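Local coordinates for protein Alp7A (Bacillus subtilis, PDB 5EC0) that probably forms nucleotide-dependent actin-like filaments that segregate plasmid DNA in the bacterial cell, at residues L325-V330 and L363-G368. Numbering follows the deposited sequence.
Sequences LYFGGV and LLNLYG. With ADP (adenosine-5'-diphosphate), chain D.
Phe327 turns its CG between its own backbone N and carbonyl carbon (chi1 55°), while Leu364 swings CG away from its N (chi1 -153°), and the two side chains then cross at about a right angle. They join strand 322-327 of the actin-like nucleotide-binding fold to the first turn of helix 364-386. Leu364 CD2 makes a CH-pi contact over one face of the Phe327 ring, 3.9 Å from the ring centroid. It is displaced toward the rim on the CG side, where Phe327 CG is its nearest ring atom at 3.7 Å. The same methyl meets Leu325 CD2 tip to tip at 4.0 Å, so one branch of Leu364 packs against two alternate residues of the strand.

Asn365 approaches the edge of the Phe327 ring, its amide turned nearly perpendicular to the ring, with OD1 3.9 Å from Phe327 CE2. Both ends of its amide have partners outside the two segments: OD1 accepts from Ser181 N and ND2 donates to Asp212 OD2, two bonds that fix the rotation of the amide. No hydrogen bond links the two segments; their association is buried and largely apolar, with Ala184 also against Phe327 and Ile188 against both leucines.

Directly after Phe327 the chain enters the glycine pair Gly328-Gly329 of the ADP pocket, at the start of the next helix. Nucleotide binding is direct here: Gly329 N donates to ADP O2A at 2.8 Å, with a nearly straight N-H...O angle of 168°.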
# COMPACT_ATOMS: atom_id res chain seq x y z
N LEU A 325 -8.50 -1.03 -15.93
CA LEU A 325 -7.45 -0.22 -15.34
C LEU A 325 -6.69 -1.05 -14.33
O LEU A 325 -7.25 -1.44 -13.30
CB LEU A 325 -7.99 1.04 -14.67
CG LEU A 325 -6.81 1.92 -14.24
CD1 LEU A 325 -6.38 2.89 -15.35
CD2 LEU A 325 -6.99 2.65 -12.89
N TYR A 326 -5.41 -1.29 -14.61
CA TYR A 326 -4.53 -2.14 -13.79
C TYR A 326 -3.63 -1.30 -12.89
O TYR A 326 -2.99 -0.37 -13.35
CB TYR A 326 -3.66 -3.04 -14.69
CG TYR A 326 -4.44 -3.89 -15.69
CD1 TYR A 326 -4.89 -5.16 -15.34
CD2 TYR A 326 -4.72 -3.42 -16.96
CE1 TYR A 326 -5.61 -5.93 -16.23
CE2 TYR A 326 -5.44 -4.20 -17.87
CZ TYR A 326 -5.88 -5.45 -17.49
OH TYR A 326 -6.59 -6.23 -18.36
N PHE A 327 -3.59 -1.63 -11.60
CA PHE A 327 -2.67 -0.95 -10.68
C PHE A 327 -2.20 -1.89 -9.55
O PHE A 327 -2.23 -3.11 -9.68
CB PHE A 327 -3.29 0.35 -10.10
CG PHE A 327 -4.63 0.17 -9.40
CD1 PHE A 327 -5.80 0.00 -10.14
CD2 PHE A 327 -4.72 0.19 -8.02
CE1 PHE A 327 -7.02 -0.17 -9.50
CE2 PHE A 327 -5.93 0.05 -7.37
CZ PHE A 327 -7.09 -0.14 -8.11
N GLY A 328 -1.76 -1.31 -8.43
CA GLY A 328 -1.03 -2.09 -7.44
C GLY A 328 0.43 -2.22 -7.84
O GLY A 328 0.80 -1.88 -8.98
N GLY A 329 1.26 -2.69 -6.91
CA GLY A 329 2.70 -2.81 -7.13
C GLY A 329 3.05 -3.87 -8.16
O GLY A 329 4.03 -3.74 -8.90
N VAL A 330 2.27 -4.94 -8.21
CA VAL A 330 2.49 -5.96 -9.22
C VAL A 330 2.05 -5.45 -10.60
O VAL A 330 2.67 -5.79 -11.61
CB VAL A 330 1.76 -7.27 -8.86
CG1 VAL A 330 1.84 -8.29 -10.00
CG2 VAL A 330 2.38 -7.86 -7.59
N LEU A 363 1.00 3.40 -5.93
CA LEU A 363 0.54 4.36 -4.93
C LEU A 363 -0.90 4.82 -5.11
O LEU A 363 -1.36 5.70 -4.37
CB LEU A 363 1.46 5.58 -4.91
CG LEU A 363 2.93 5.35 -4.55
CD1 LEU A 363 3.66 6.68 -4.31
CD2 LEU A 363 3.07 4.43 -3.35
N LEU A 364 -1.62 4.23 -6.07
CA LEU A 364 -2.95 4.74 -6.45
C LEU A 364 -3.96 4.74 -5.28
O LEU A 364 -4.69 5.72 -5.09
CB LEU A 364 -3.51 3.94 -7.63
CG LEU A 364 -4.50 4.70 -8.52
CD1 LEU A 364 -3.79 5.86 -9.23
CD2 LEU A 364 -5.18 3.79 -9.55
N ASN A 365 -4.02 3.65 -4.52
CA ASN A 365 -4.91 3.60 -3.35
C ASN A 365 -4.61 4.75 -2.37
O ASN A 365 -5.52 5.51 -1.99
CB ASN A 365 -4.78 2.25 -2.62
CG ASN A 365 -5.61 1.13 -3.27
OD1 ASN A 365 -6.72 1.35 -3.74
ND2 ASN A 365 -5.04 -0.07 -3.31
N LEU A 366 -3.34 4.89 -2.00
CA LEU A 366 -2.87 5.97 -1.12
C LEU A 366 -3.26 7.35 -1.65
O LEU A 366 -3.72 8.22 -0.90
CB LEU A 366 -1.36 5.90 -0.96
CG LEU A 366 -0.69 6.87 0.01
CD1 LEU A 366 -1.40 6.86 1.32
CD2 LEU A 366 0.79 6.46 0.20
N TYR A 367 -3.08 7.53 -2.95
CA TYR A 367 -3.37 8.77 -3.63
C TYR A 367 -4.86 9.07 -3.62
O TYR A 367 -5.28 10.22 -3.54
CB TYR A 367 -2.84 8.73 -5.07
CG TYR A 367 -1.37 9.07 -5.17
CD1 TYR A 367 -0.59 9.23 -4.03
CD2 TYR A 367 -0.76 9.26 -6.41
CE1 TYR A 367 0.75 9.56 -4.11
CE2 TYR A 367 0.58 9.60 -6.50
CZ TYR A 367 1.33 9.74 -5.35
OH TYR A 367 2.66 10.07 -5.44
N GLY A 368 -5.66 8.01 -3.70
CA GLY A 368 -7.10 8.12 -3.60
C GLY A 368 -7.48 8.60 -2.21
O GLY A 368 -8.35 9.45 -2.07
PB ADP D . 0.70 -6.07 -1.41
O1B ADP D . 0.31 -4.93 -0.48
O2B ADP D . -0.26 -7.25 -1.46
O3B ADP D . 2.13 -6.54 -1.32
PA ADP D . 1.38 -4.08 -3.39
O1A ADP D . 2.08 -3.38 -2.25
O2A ADP D . 0.48 -3.30 -4.33
O3A ADP D . 0.60 -5.40 -2.88
O5' ADP D . 2.48 -4.81 -4.30
C5' ADP D . 3.74 -5.22 -3.78
C4' ADP D . 4.57 -5.50 -5.02
O4' ADP D . 4.94 -4.25 -5.59
C3' ADP D . 5.87 -6.23 -4.76
O3' ADP D . 5.73 -7.62 -5.03
C2' ADP D . 6.85 -5.61 -5.74
O2' ADP D . 7.14 -6.59 -6.74
C1' ADP D . 6.11 -4.44 -6.37
N9 ADP D . 6.88 -3.18 -6.41
C8 ADP D . 6.97 -2.40 -7.51
N7 ADP D . 7.72 -1.30 -7.28
C5 ADP D . 8.11 -1.36 -5.99
C6 ADP D . 8.93 -0.48 -5.13
N6 ADP D . 9.46 0.66 -5.64
N1 ADP D . 9.12 -0.87 -3.85
C2 ADP D . 8.58 -2.02 -3.38
N3 ADP D . 7.82 -2.87 -4.10
C4 ADP D . 7.56 -2.60 -5.41